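Local coordinates for protein Ves (PDB 5FCC) that is of unsettled molecular function but belongs to the HutD family of the cupin clan and is probably tied to histidine utilisation, at residues Ser30-Thr35 with Ile51-Glu56; Asp152-Leu157 with Gly182-Ile187; Gly65-Ile70 with Leu118-Glu123; Val79-Gly84 with Gln103-Leu108; Leu146-Ala151 with Gly162-Leu167. All blocks are in the same frame, centred on the assembly; numbering follows the deposited sequence.

Interaction 1: Ser30-Thr35 with Ile51-Glu56; sequences STEEIT and IADIGE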
# COMPACT_ATOMS: atom_id res chain seq x y z
N SER A 30 4.98 -12.60 0.81
CA SER A 30 4.84 -11.17 1.01
C SER A 30 4.50 -10.52 -0.32
O SER A 30 4.67 -11.11 -1.39
CB SER A 30 6.12 -10.58 1.59
OG SER A 30 7.20 -10.89 0.74
N THR A 31 4.03 -9.28 -0.25
CA THR A 31 3.71 -8.50 -1.42
C THR A 31 4.40 -7.16 -1.28
O THR A 31 4.28 -6.50 -0.24
CB THR A 31 2.20 -8.32 -1.58
OG1 THR A 31 1.60 -9.60 -1.75
CG2 THR A 31 1.88 -7.45 -2.81
N GLU A 32 5.17 -6.80 -2.29
CA GLU A 32 5.71 -5.46 -2.41
C GLU A 32 4.79 -4.63 -3.28
O GLU A 32 4.57 -4.96 -4.46
CB GLU A 32 7.12 -5.47 -2.98
CG GLU A 32 8.07 -6.32 -2.21
CD GLU A 32 9.35 -6.58 -2.98
OE1 GLU A 32 10.09 -5.62 -3.30
OE2 GLU A 32 9.56 -7.77 -3.30
N GLU A 33 4.27 -3.56 -2.70
CA GLU A 33 3.45 -2.61 -3.44
C GLU A 33 4.33 -1.83 -4.38
O GLU A 33 5.42 -1.39 -4.00
CB GLU A 33 2.74 -1.65 -2.47
CG GLU A 33 2.04 -0.52 -3.17
CD GLU A 33 0.67 -0.95 -3.68
OE1 GLU A 33 0.26 -2.11 -3.39
OE2 GLU A 33 0.02 -0.12 -4.33
N ILE A 34 3.90 -1.71 -5.64
CA ILE A 34 4.60 -0.85 -6.57
C ILE A 34 3.79 0.42 -6.69
O ILE A 34 4.28 1.52 -6.42
CB ILE A 34 4.79 -1.51 -7.95
CG1 ILE A 34 5.64 -2.78 -7.84
CG2 ILE A 34 5.36 -0.52 -8.91
CD1 ILE A 34 5.91 -3.47 -9.23
N THR A 35 2.55 0.29 -7.16
CA THR A 35 1.70 1.46 -7.35
C THR A 35 0.30 0.94 -7.66
O THR A 35 0.13 -0.20 -8.11
CB THR A 35 2.25 2.36 -8.47
OG1 THR A 35 1.41 3.51 -8.65
CG2 THR A 35 2.29 1.62 -9.81
N ILE A 51 4.81 -6.78 -6.67
CA ILE A 51 5.64 -7.97 -6.75
C ILE A 51 5.25 -8.87 -5.60
O ILE A 51 5.28 -8.44 -4.43
CB ILE A 51 7.13 -7.65 -6.70
CG1 ILE A 51 7.49 -6.74 -7.86
CG2 ILE A 51 7.94 -8.95 -6.71
CD1 ILE A 51 8.86 -6.12 -7.63
N ALA A 52 4.84 -10.10 -5.91
CA ALA A 52 4.53 -11.07 -4.88
C ALA A 52 5.74 -11.98 -4.72
O ALA A 52 6.30 -12.47 -5.71
CB ALA A 52 3.26 -11.85 -5.19
N ASP A 53 6.20 -12.10 -3.48
CA ASP A 53 7.18 -13.10 -3.08
C ASP A 53 6.41 -14.32 -2.58
O ASP A 53 5.66 -14.22 -1.60
CB ASP A 53 8.08 -12.56 -1.97
CG ASP A 53 9.10 -11.54 -2.46
OD1 ASP A 53 8.71 -10.52 -3.08
OD2 ASP A 53 10.31 -11.76 -2.20
N ILE A 54 6.58 -15.45 -3.24
CA ILE A 54 5.90 -16.69 -2.87
C ILE A 54 6.93 -17.61 -2.24
O ILE A 54 7.83 -18.11 -2.93
CB ILE A 54 5.20 -17.34 -4.06
CG1 ILE A 54 4.51 -16.27 -4.89
CG2 ILE A 54 4.18 -18.37 -3.59
CD1 ILE A 54 3.46 -16.79 -5.80
N GLY A 55 6.82 -17.82 -0.93
CA GLY A 55 7.81 -18.60 -0.21
C GLY A 55 7.37 -20.02 0.06
O GLY A 55 8.19 -20.88 0.40
N GLU A 56 6.07 -20.28 -0.08
CA GLU A 56 5.50 -21.60 0.12
C GLU A 56 4.40 -21.81 -0.90
O GLU A 56 3.70 -20.87 -1.29
CB GLU A 56 4.90 -21.78 1.52
CG GLU A 56 5.90 -21.71 2.68
CD GLU A 56 5.23 -21.44 4.03
OE1 GLU A 56 3.99 -21.27 4.07
OE2 GLU A 56 5.95 -21.39 5.05
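The antiparallel hairpin of strands 29-36 and 47-54 brings S30 opposite D53, T31 opposite A52 and E32 opposite I51. Four backbone hydrogen bonds join the strands, two at S30-D53 and two at E32-I51. E32 N to I51 O is short, at 2.7 Å. E32, D53 and I51 put their side chains on one face of the sheet. E32 CG, anti to the carbonyl carbon (chi1 -56°), starts an extended chain that reaches D53. There the two carboxylates come close: E32 OE2 lies 2.9 Å from D53 OD1, with the planes turned 51° apart. Both atoms are acceptors. R114 and R21 each form a salt bridge with E32 OE2, and their charge probably offsets this approach. S30 OG rests 3.3 Å from D53 CB. Further along, I34 CD1 reaches I51 CG1 at 3.9 Å. With an alanine in place of E32, R114 and R21 would probably each lose a carboxylate partner beside D53. I34 and T35 both face L49, a classic beta bulge at the end of this cupin-clan hairpin.

Interaction 2: Asp152-Leu157 with Gly182-Ile187; sequences DEVKVL and GRCCLI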
# COMPACT_ATOMS: atom_id res chain seq x y z
N ASP A 152 18.96 -4.26 -15.59
CA ASP A 152 19.70 -3.26 -14.83
C ASP A 152 19.51 -1.87 -15.40
O ASP A 152 19.61 -0.89 -14.66
CB ASP A 152 21.18 -3.62 -14.77
CG ASP A 152 21.45 -4.75 -13.78
OD1 ASP A 152 20.67 -4.89 -12.81
OD2 ASP A 152 22.43 -5.50 -13.98
N GLU A 153 19.20 -1.75 -16.69
CA GLU A 153 18.88 -0.44 -17.22
C GLU A 153 17.78 -0.55 -18.27
O GLU A 153 17.97 -1.21 -19.30
CB GLU A 153 20.11 0.23 -17.82
CG GLU A 153 19.82 1.60 -18.40
CD GLU A 153 21.04 2.17 -19.12
OE1 GLU A 153 21.98 2.61 -18.43
OE2 GLU A 153 21.05 2.13 -20.37
N VAL A 154 16.66 0.10 -18.02
CA VAL A 154 15.64 0.30 -19.04
C VAL A 154 15.48 1.80 -19.24
O VAL A 154 15.11 2.51 -18.30
CB VAL A 154 14.32 -0.37 -18.64
CG1 VAL A 154 13.20 0.09 -19.54
CG2 VAL A 154 14.51 -1.88 -18.67
N LYS A 155 15.76 2.27 -20.44
CA LYS A 155 15.65 3.68 -20.78
C LYS A 155 14.26 3.91 -21.33
O LYS A 155 13.84 3.24 -22.27
CB LYS A 155 16.69 4.10 -21.82
CG LYS A 155 18.14 3.97 -21.37
CD LYS A 155 19.12 4.61 -22.35
CE LYS A 155 19.25 3.78 -23.64
NZ LYS A 155 20.58 3.07 -23.72
N VAL A 156 13.54 4.85 -20.74
CA VAL A 156 12.24 5.22 -21.26
C VAL A 156 11.93 6.63 -20.80
O VAL A 156 12.04 6.93 -19.61
CB VAL A 156 11.13 4.24 -20.81
CG1 VAL A 156 11.15 4.06 -19.29
CG2 VAL A 156 9.76 4.72 -21.27
N LEU A 157 11.52 7.48 -21.75
CA LEU A 157 11.10 8.84 -21.43
C LEU A 157 12.18 9.56 -20.63
O LEU A 157 11.92 10.16 -19.58
CB LEU A 157 9.77 8.82 -20.67
CG LEU A 157 8.55 8.39 -21.47
CD1 LEU A 157 7.50 7.84 -20.57
CD2 LEU A 157 8.02 9.60 -22.24
N GLY A 182 15.45 -2.16 -23.45
CA GLY A 182 15.76 -3.08 -22.39
C GLY A 182 14.55 -3.91 -21.95
O GLY A 182 13.40 -3.63 -22.33
N ARG A 183 14.83 -4.92 -21.14
CA ARG A 183 13.85 -5.95 -20.81
C ARG A 183 12.89 -5.41 -19.75
O ARG A 183 13.30 -5.06 -18.65
CB ARG A 183 14.58 -7.22 -20.33
CG ARG A 183 13.75 -8.54 -20.27
CD ARG A 183 13.66 -9.29 -21.60
NE ARG A 183 13.01 -10.62 -21.59
CZ ARG A 183 11.81 -10.91 -22.12
NH1 ARG A 183 11.05 -9.98 -22.70
NH2 ARG A 183 11.34 -12.16 -22.06
N CYS A 184 11.60 -5.34 -20.10
CA CYS A 184 10.63 -4.75 -19.20
C CYS A 184 9.23 -5.21 -19.58
O CYS A 184 9.01 -5.83 -20.62
CB CYS A 184 10.67 -3.22 -19.25
SG CYS A 184 10.30 -2.53 -20.90
N CYS A 185 8.28 -4.87 -18.71
CA CYS A 185 6.87 -5.08 -18.99
C CYS A 185 6.21 -3.73 -19.23
O CYS A 185 6.36 -2.80 -18.43
CB CYS A 185 6.18 -5.80 -17.82
SG CYS A 185 4.51 -6.36 -18.24
N LEU A 186 5.46 -3.65 -20.33
CA LEU A 186 4.68 -2.47 -20.69
C LEU A 186 3.24 -2.72 -20.29
O LEU A 186 2.64 -3.70 -20.74
CB LEU A 186 4.74 -2.20 -22.19
CG LEU A 186 6.09 -2.16 -22.87
CD1 LEU A 186 5.93 -1.96 -24.35
CD2 LEU A 186 6.90 -1.01 -22.27
N ILE A 187 2.68 -1.84 -19.46
CA ILE A 187 1.30 -1.94 -19.03
C ILE A 187 0.62 -0.62 -19.36
O ILE A 187 1.18 0.47 -19.15
CB ILE A 187 1.20 -2.24 -17.52
CG1 ILE A 187 1.92 -3.57 -17.22
CG2 ILE A 187 -0.26 -2.28 -17.06
CD1 ILE A 187 1.75 -4.07 -15.86
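The peptide group joining G182 to R183 is the flat surface here, and V154 CG2 lies over one of its faces, 3.9 Å above G182 C. The same methyl comes 3.4 Å from R183 O, the next carbonyl along. V154 has CG1 anti to its backbone N (chi1 168°), which leaves CG2 over the peptide, with both methyls reaching C184. V154 CG1 is 4.1 Å from C184 SG, and V154 CG2 is 4.1 Å from C184 CB. One valine thus covers the turn into strand 184-191 by van der Waals contact. G182 has a phi of 103° and no side chain. This suits the spot, because a CB there would fall 2.7 Å from E153 O and would also press on V154 CG2. On the solvent side, K155 NZ and E153 OE2 form a salt bridge at 3.5 Å. The guanidinium of R183 leads away from the contact, and its NH1 makes a weak hydrogen bond to V132 O. Strand 154-156 runs between 176-181 and 159-161, and V154 also packs on V180 and S149. Strand 184-191 lies between 144-149 and 125-132 in the adjoining antiparallel sheet of this HutD-family, cupin-clan protein, where C184 touches V147 and V132.

Interaction 3: Gly65-Ile70 with Leu118-Glu123; sequences GYQRVI and LIYSPE. With NA (sodium ion), chain G; EDO (1,2-ethanediol), chain C.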
# COMPACT_ATOMS: atom_id res chain seq x y z
N GLY A 65 -14.51 -9.92 -9.63
CA GLY A 65 -14.59 -8.76 -10.50
C GLY A 65 -13.25 -8.16 -10.90
O GLY A 65 -13.23 -7.06 -11.46
N TYR A 66 -12.13 -8.83 -10.62
CA TYR A 66 -10.82 -8.37 -11.05
C TYR A 66 -10.16 -9.40 -11.96
O TYR A 66 -10.28 -10.60 -11.73
CB TYR A 66 -9.89 -8.10 -9.85
CG TYR A 66 -10.29 -6.82 -9.16
CD1 TYR A 66 -11.36 -6.82 -8.28
CD2 TYR A 66 -9.65 -5.63 -9.45
CE1 TYR A 66 -11.78 -5.65 -7.67
CE2 TYR A 66 -10.05 -4.44 -8.83
CZ TYR A 66 -11.12 -4.47 -7.94
OH TYR A 66 -11.54 -3.31 -7.34
N GLN A 67 -9.42 -8.90 -12.94
CA GLN A 67 -8.64 -9.72 -13.84
C GLN A 67 -7.17 -9.66 -13.41
O GLN A 67 -6.64 -8.58 -13.14
CB GLN A 67 -8.80 -9.22 -15.28
CG GLN A 67 -7.92 -9.94 -16.29
CD GLN A 67 -8.36 -11.38 -16.51
OE1 GLN A 67 -9.53 -11.63 -16.71
NE2 GLN A 67 -7.43 -12.33 -16.42
N ARG A 68 -6.52 -10.81 -13.35
CA ARG A 68 -5.12 -10.85 -12.96
C ARG A 68 -4.23 -11.30 -14.11
O ARG A 68 -4.62 -12.12 -14.95
CB ARG A 68 -4.92 -11.75 -11.76
CG ARG A 68 -5.84 -11.36 -10.58
CD ARG A 68 -5.55 -12.17 -9.35
NE ARG A 68 -4.17 -11.96 -8.88
CZ ARG A 68 -3.65 -12.55 -7.80
NH1 ARG A 68 -4.38 -13.39 -7.09
NH2 ARG A 68 -2.39 -12.29 -7.45
N VAL A 69 -3.03 -10.74 -14.15
CA VAL A 69 -1.98 -11.19 -15.05
C VAL A 69 -0.72 -11.24 -14.22
O VAL A 69 -0.24 -10.20 -13.76
CB VAL A 69 -1.81 -10.27 -16.26
CG1 VAL A 69 -0.78 -10.88 -17.19
CG2 VAL A 69 -3.14 -10.06 -16.96
N ILE A 70 -0.18 -12.42 -14.02
CA ILE A 70 1.01 -12.56 -13.22
C ILE A 70 2.12 -13.16 -14.06
O ILE A 70 1.88 -13.90 -15.04
CB ILE A 70 0.75 -13.41 -11.96
CG1 ILE A 70 0.44 -14.85 -12.38
CG2 ILE A 70 -0.45 -12.82 -11.23
CD1 ILE A 70 0.47 -15.85 -11.24
N LEU A 118 -0.08 -7.90 -12.06
CA LEU A 118 -1.05 -6.90 -12.49
C LEU A 118 -2.42 -7.41 -12.09
O LEU A 118 -2.73 -8.59 -12.30
CB LEU A 118 -1.03 -6.66 -13.99
CG LEU A 118 -2.24 -5.91 -14.53
CD1 LEU A 118 -2.33 -4.44 -13.95
CD2 LEU A 118 -2.23 -5.92 -16.04
N ILE A 119 -3.24 -6.52 -11.54
CA ILE A 119 -4.64 -6.81 -11.30
C ILE A 119 -5.41 -5.59 -11.74
O ILE A 119 -4.97 -4.46 -11.52
CB ILE A 119 -4.90 -7.18 -9.82
CG1 ILE A 119 -6.36 -7.63 -9.64
CG2 ILE A 119 -4.55 -6.02 -8.86
CD1 ILE A 119 -6.64 -8.34 -8.35
N TYR A 120 -6.56 -5.80 -12.39
CA TYR A 120 -7.40 -4.65 -12.70
C TYR A 120 -8.85 -5.09 -12.77
O TYR A 120 -9.17 -6.28 -12.95
CB TYR A 120 -6.97 -3.95 -13.99
CG TYR A 120 -7.23 -4.85 -15.19
CD1 TYR A 120 -6.33 -5.85 -15.54
CD2 TYR A 120 -8.40 -4.73 -15.93
CE1 TYR A 120 -6.59 -6.71 -16.61
CE2 TYR A 120 -8.66 -5.57 -16.99
CZ TYR A 120 -7.75 -6.54 -17.33
OH TYR A 120 -8.04 -7.36 -18.39
N SER A 121 -9.72 -4.11 -12.63
CA SER A 121 -11.15 -4.31 -12.71
C SER A 121 -11.54 -4.14 -14.16
O SER A 121 -11.42 -3.03 -14.69
CB SER A 121 -11.87 -3.28 -11.83
OG SER A 121 -13.24 -3.23 -12.19
N PRO A 122 -11.98 -5.20 -14.86
CA PRO A 122 -12.39 -5.00 -16.26
C PRO A 122 -13.55 -4.03 -16.41
O PRO A 122 -13.65 -3.33 -17.43
CB PRO A 122 -12.76 -6.42 -16.73
CG PRO A 122 -11.97 -7.34 -15.86
CD PRO A 122 -11.93 -6.62 -14.49
N GLU A 123 -14.41 -3.94 -15.41
CA GLU A 123 -15.52 -2.99 -15.49
C GLU A 123 -15.02 -1.56 -15.47
O GLU A 123 -15.62 -0.68 -16.09
CB GLU A 123 -16.49 -3.24 -14.34
CG GLU A 123 -17.83 -2.56 -14.51
CD GLU A 123 -18.41 -2.12 -13.19
OE1 GLU A 123 -18.57 -0.89 -13.02
OE2 GLU A 123 -18.68 -2.99 -12.33
NA NA G . -12.52 -3.28 -5.12
C1 EDO C . 0.62 -14.51 -6.10
O1 EDO C . 0.17 -13.18 -5.83
C2 EDO C . 0.72 -14.71 -7.62
O2 EDO C . 1.63 -13.74 -8.14
O HOH W 1 -14.91 -5.76 -13.34
O HOH W 2 -14.49 -4.39 -10.28
O HOH W 3 -2.38 -10.12 -10.10
O HOH W 4 -12.32 -5.65 -4.49
O HOH W 5 -12.46 -3.58 -2.61
O HOH W 6 -10.03 -3.16 -4.89
O HOH W 7 -14.63 -3.69 -6.02
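Q67 turns CG anti to its backbone N (chi1 175°), and Y120 holds its ring between its own N and carbonyl carbon (chi1 67°). These torsions lay the two side chains alongside each other, pointing the same way. They sit on an antiparallel pair, strands 67-74 and 113-120, in the six-stranded sheet of this cupin-clan protein. Q67 CB lies over one face of the Y120 ring, 3.9 Å from its centroid, a CH-pi contact. Q67 CG reaches Y120 OH at 3.3 Å. P122 CG adds to this patch, 3.7 Å from Q67 CB. Two backbone hydrogen bonds join Q67 to Y120 and two more join V69 to L118. The other face carries R68 and I119, with Y66 beside them from the preceding loop. Y66 CB meets I119 CG1 at 3.6 Å, while I119 CD1 packs against the aliphatic part of R68. R68 NE donates to water 3, which in turn donates to L118 O, so the water ties the arginine to the opposite strand. R68 NH2 also donates to O1 of a 1,2-ethanediol at 3.2 Å, close to the guanidinium plane. At the loop end, water 1 links G65 O, S121 OG and E123 N. Y66 CE2 packs 3.7 Å from S121 CB, and the phenol oxygen Y66 OH binds the sodium ion at 2.4 Å, with four waters and E43 O completing the site.

Interaction 4: Val79-Gly84 with Gln103-Leu108; sequences VLTVDG and QVSCRL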
# COMPACT_ATOMS: atom_id res chain seq x y z
N VAL A 79 4.14 -23.97 -10.60
CA VAL A 79 2.99 -24.62 -11.23
C VAL A 79 1.74 -24.06 -10.60
O VAL A 79 1.64 -23.96 -9.37
CB VAL A 79 3.07 -26.15 -11.06
CG1 VAL A 79 1.79 -26.80 -11.51
CG2 VAL A 79 4.26 -26.69 -11.85
N LEU A 80 0.78 -23.69 -11.43
CA LEU A 80 -0.49 -23.22 -10.93
C LEU A 80 -1.54 -24.28 -11.19
O LEU A 80 -1.46 -25.03 -12.17
CB LEU A 80 -0.91 -21.92 -11.59
CG LEU A 80 -0.19 -20.61 -11.32
CD1 LEU A 80 -0.95 -19.51 -12.02
CD2 LEU A 80 -0.14 -20.33 -9.85
N THR A 81 -2.52 -24.32 -10.30
CA THR A 81 -3.76 -25.04 -10.55
C THR A 81 -4.87 -24.01 -10.48
O THR A 81 -4.99 -23.31 -9.48
CB THR A 81 -3.99 -26.12 -9.50
OG1 THR A 81 -2.81 -26.93 -9.40
CG2 THR A 81 -5.19 -26.99 -9.90
N VAL A 82 -5.64 -23.90 -11.56
CA VAL A 82 -6.62 -22.83 -11.70
C VAL A 82 -7.98 -23.49 -11.67
O VAL A 82 -8.36 -24.18 -12.63
CB VAL A 82 -6.41 -22.00 -12.98
CG1 VAL A 82 -7.53 -20.98 -13.15
CG2 VAL A 82 -5.07 -21.29 -12.92
N ASP A 83 -8.72 -23.24 -10.60
CA ASP A 83 -9.93 -24.00 -10.25
C ASP A 83 -9.44 -25.44 -10.03
O ASP A 83 -8.37 -25.64 -9.42
CB ASP A 83 -11.00 -23.78 -11.31
CG ASP A 83 -11.50 -22.30 -11.35
OD1 ASP A 83 -11.52 -21.65 -10.28
OD2 ASP A 83 -11.85 -21.79 -12.43
N GLY A 84 -10.17 -26.45 -10.47
CA GLY A 84 -9.60 -27.78 -10.39
C GLY A 84 -8.90 -28.21 -11.65
O GLY A 84 -8.44 -29.36 -11.74
N GLN A 103 -10.55 -19.95 -8.02
CA GLN A 103 -9.68 -20.47 -6.97
C GLN A 103 -8.38 -20.91 -7.61
O GLN A 103 -8.37 -21.66 -8.60
CB GLN A 103 -10.35 -21.62 -6.20
CG GLN A 103 -10.47 -22.94 -6.97
CD GLN A 103 -10.65 -24.17 -6.08
OE1 GLN A 103 -9.89 -24.39 -5.13
NE2 GLN A 103 -11.65 -25.00 -6.40
N VAL A 104 -7.27 -20.40 -7.10
CA VAL A 104 -5.98 -20.64 -7.70
C VAL A 104 -5.01 -21.01 -6.60
O VAL A 104 -4.97 -20.34 -5.56
CB VAL A 104 -5.46 -19.41 -8.48
CG1 VAL A 104 -4.07 -19.68 -9.04
CG2 VAL A 104 -6.44 -19.05 -9.59
N SER A 105 -4.24 -22.06 -6.82
CA SER A 105 -3.18 -22.45 -5.93
C SER A 105 -1.93 -22.66 -6.76
O SER A 105 -2.00 -22.99 -7.95
CB SER A 105 -3.52 -23.72 -5.13
OG SER A 105 -3.95 -24.77 -6.00
N CYS A 106 -0.80 -22.43 -6.13
CA CYS A 106 0.49 -22.62 -6.77
C CYS A 106 1.27 -23.67 -6.01
O CYS A 106 1.19 -23.77 -4.78
CB CYS A 106 1.29 -21.32 -6.84
SG CYS A 106 2.00 -20.82 -5.31
N ARG A 107 2.01 -24.47 -6.76
CA ARG A 107 2.93 -25.43 -6.20
C ARG A 107 4.32 -24.97 -6.61
O ARG A 107 4.65 -24.98 -7.80
CB ARG A 107 2.61 -26.82 -6.71
CG ARG A 107 3.27 -27.93 -5.94
CD ARG A 107 2.60 -29.27 -6.24
NE ARG A 107 2.41 -29.50 -7.67
CZ ARG A 107 3.35 -30.02 -8.45
NH1 ARG A 107 4.54 -30.33 -7.93
NH2 ARG A 107 3.10 -30.21 -9.74
N LEU A 108 5.12 -24.52 -5.65
CA LEU A 108 6.53 -24.31 -5.93
C LEU A 108 7.17 -25.66 -6.23
O LEU A 108 6.84 -26.67 -5.61
CB LEU A 108 7.24 -23.65 -4.74
CG LEU A 108 6.51 -22.45 -4.13
CD1 LEU A 108 7.33 -21.84 -3.01
CD2 LEU A 108 6.21 -21.41 -5.20
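V79, Q103 and R107 have the most surface covered here. V79 and R107 form a hydrogen-bonded antiparallel pair: V79 N donates to R107 O at 3.0 Å, and R107 N to V79 O at 2.7 Å. Their side chains run side by side. R107 starts extended and bends at chi3 (48°), which brings NH2 within 4.1 Å of V79 CG1. The two strands, 78-82 and 104-108, are the middle pair of a four-stranded antiparallel sheet in this cupin-clan protein, with 58-60 beside 104-108 and 87-90 beside 78-82. T81 and S105 continue the ladder with two more backbone bonds, and T81 OG1 is held by Q87. On the opposite face L80 CD2 presses tightly on C106 CB, at 3.5 Å, and F60 packs against both residues. Q103 takes the far end. Its O receives D83 N at 2.6 Å, while Q103 N makes a weak bond to D83 OD1. Q103 CG leans on D83 CA at 3.5 Å, where the chain turns out of the strand with a positive phi.

Interaction 5: Leu146-Ala151 with Gly162-Leu167; sequences LVFSVA and GHHDCL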
# COMPACT_ATOMS: atom_id res chain seq x y z
N LEU A 146 2.64 2.18 -17.65
CA LEU A 146 3.62 1.72 -16.68
C LEU A 146 4.65 0.87 -17.39
O LEU A 146 4.34 0.10 -18.31
CB LEU A 146 2.95 0.96 -15.57
CG LEU A 146 1.87 1.80 -14.89
CD1 LEU A 146 0.57 1.08 -14.92
CD2 LEU A 146 2.32 2.01 -13.46
N VAL A 147 5.89 1.03 -16.98
CA VAL A 147 6.98 0.28 -17.55
C VAL A 147 7.70 -0.32 -16.36
O VAL A 147 8.23 0.43 -15.53
CB VAL A 147 7.91 1.14 -18.38
CG1 VAL A 147 9.01 0.29 -19.00
CG2 VAL A 147 7.13 1.87 -19.42
N PHE A 148 7.69 -1.63 -16.25
CA PHE A 148 8.28 -2.33 -15.12
C PHE A 148 9.54 -3.02 -15.61
O PHE A 148 9.46 -3.91 -16.46
CB PHE A 148 7.28 -3.31 -14.51
CG PHE A 148 7.87 -4.18 -13.46
CD1 PHE A 148 8.11 -3.69 -12.18
CD2 PHE A 148 8.24 -5.48 -13.76
CE1 PHE A 148 8.71 -4.50 -11.20
CE2 PHE A 148 8.80 -6.29 -12.78
CZ PHE A 148 9.04 -5.79 -11.50
N SER A 149 10.70 -2.61 -15.09
CA SER A 149 11.98 -3.09 -15.58
C SER A 149 12.38 -4.42 -14.93
O SER A 149 12.29 -4.59 -13.71
CB SER A 149 13.08 -2.07 -15.31
OG SER A 149 14.32 -2.72 -15.46
N VAL A 150 12.85 -5.35 -15.75
CA VAL A 150 13.51 -6.52 -15.20
C VAL A 150 14.96 -6.57 -15.63
O VAL A 150 15.54 -7.63 -15.72
CB VAL A 150 12.78 -7.82 -15.56
CG1 VAL A 150 11.44 -7.90 -14.84
CG2 VAL A 150 12.63 -7.89 -17.05
N ALA A 151 15.54 -5.41 -15.91
CA ALA A 151 16.91 -5.31 -16.36
C ALA A 151 17.63 -4.25 -15.54
O ALA A 151 17.00 -3.42 -14.87
CB ALA A 151 17.00 -4.95 -17.86
N GLY A 162 16.19 0.89 -13.08
CA GLY A 162 16.99 -0.24 -12.67
C GLY A 162 16.09 -1.43 -12.39
O GLY A 162 14.90 -1.43 -12.67
N HIS A 163 16.70 -2.45 -11.79
CA HIS A 163 16.05 -3.73 -11.52
C HIS A 163 14.75 -3.55 -10.75
O HIS A 163 14.75 -3.11 -9.59
CB HIS A 163 17.04 -4.63 -10.78
CG HIS A 163 16.55 -6.02 -10.54
ND1 HIS A 163 16.64 -7.01 -11.49
CD2 HIS A 163 15.99 -6.60 -9.44
CE1 HIS A 163 16.15 -8.14 -11.00
NE2 HIS A 163 15.76 -7.92 -9.75
N HIS A 164 13.63 -3.84 -11.40
CA HIS A 164 12.29 -3.77 -10.82
C HIS A 164 11.84 -2.35 -10.51
O HIS A 164 10.80 -2.18 -9.86
CB HIS A 164 12.15 -4.64 -9.57
CG HIS A 164 12.40 -6.10 -9.83
ND1 HIS A 164 12.47 -7.03 -8.82
CD2 HIS A 164 12.58 -6.78 -10.98
CE1 HIS A 164 12.70 -8.22 -9.34
NE2 HIS A 164 12.77 -8.10 -10.65
N ASP A 165 12.56 -1.34 -10.99
CA ASP A 165 11.99 0.00 -10.98
C ASP A 165 10.80 0.05 -11.92
O ASP A 165 10.72 -0.72 -12.89
CB ASP A 165 13.00 1.06 -11.42
CG ASP A 165 14.16 1.22 -10.43
OD1 ASP A 165 14.05 0.71 -9.29
OD2 ASP A 165 15.16 1.83 -10.83
N CYS A 166 9.91 1.00 -11.68
CA CYS A 166 8.68 1.08 -12.46
C CYS A 166 8.38 2.53 -12.77
O CYS A 166 8.20 3.33 -11.85
CB CYS A 166 7.52 0.45 -11.70
SG CYS A 166 5.98 0.49 -12.65
N LEU A 167 8.36 2.86 -14.05
CA LEU A 167 7.91 4.17 -14.50
C LEU A 167 6.40 4.16 -14.61
O LEU A 167 5.81 3.14 -14.98
CB LEU A 167 8.53 4.53 -15.84
CG LEU A 167 8.20 5.95 -16.30
CD1 LEU A 167 9.43 6.50 -16.96
CD2 LEU A 167 7.02 5.95 -17.28
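The ring of F148 fits into a notch formed by H164 and C166. Its CZ presses on the H164 ring, 3.7 Å from CD2, and CE1 sits 3.4 Å from H164 O. C166 CB meets the ring at its edge. The F148 and H164 planes are 23° apart but slid past each other, so overlap is slight. F148 has CG anti to its N (chi1 173°), which carries the ring across to the H164 turn. Strands 144-149 and 166-170 are antiparallel neighbours in a five-stranded sheet, and a type II turn, G162 to D165, leads into the second. S149 is the bump that fills this turn: its CB lies 3.3 Å from G162 O. S149 N donates almost straight to D165 O (178°), and S149 OG accepts from A151 N, an ST turn. Cutting F148 back to an alanine would probably open a gap between H164 and C166 and leave the H164 ring freer to turn. V150 CG1 leans on H164 CD2 at 4.2 Å.

Overall arrangement
Interactions 2 and 5 lie closest, with centres 6 Å apart. They share a sheet, where C185 N and F148 O are probably hydrogen-bonded at 2.7 Å. Interaction 5 meets interaction 1 through I34 CD1 and F148 CE1, 3.6 Å apart. Interactions 1 and 3 do not touch, but reach the same six-stranded sheet through neighbouring strands 47-54 and 113-120. Interaction 4 packs on interaction 1 (I54 CG2 to C106 SG, 3.7 Å) and on interaction 3 (I70 CD1 to L80 CD1, 4.0 Å). Its centre is 27 Å from that of interaction 5. The 1,2-ethanediol, probably from crystallisation, sits by R68 of interaction 3 and about 3 Å from the A52 side chain of interaction 1, and may mark a pocket.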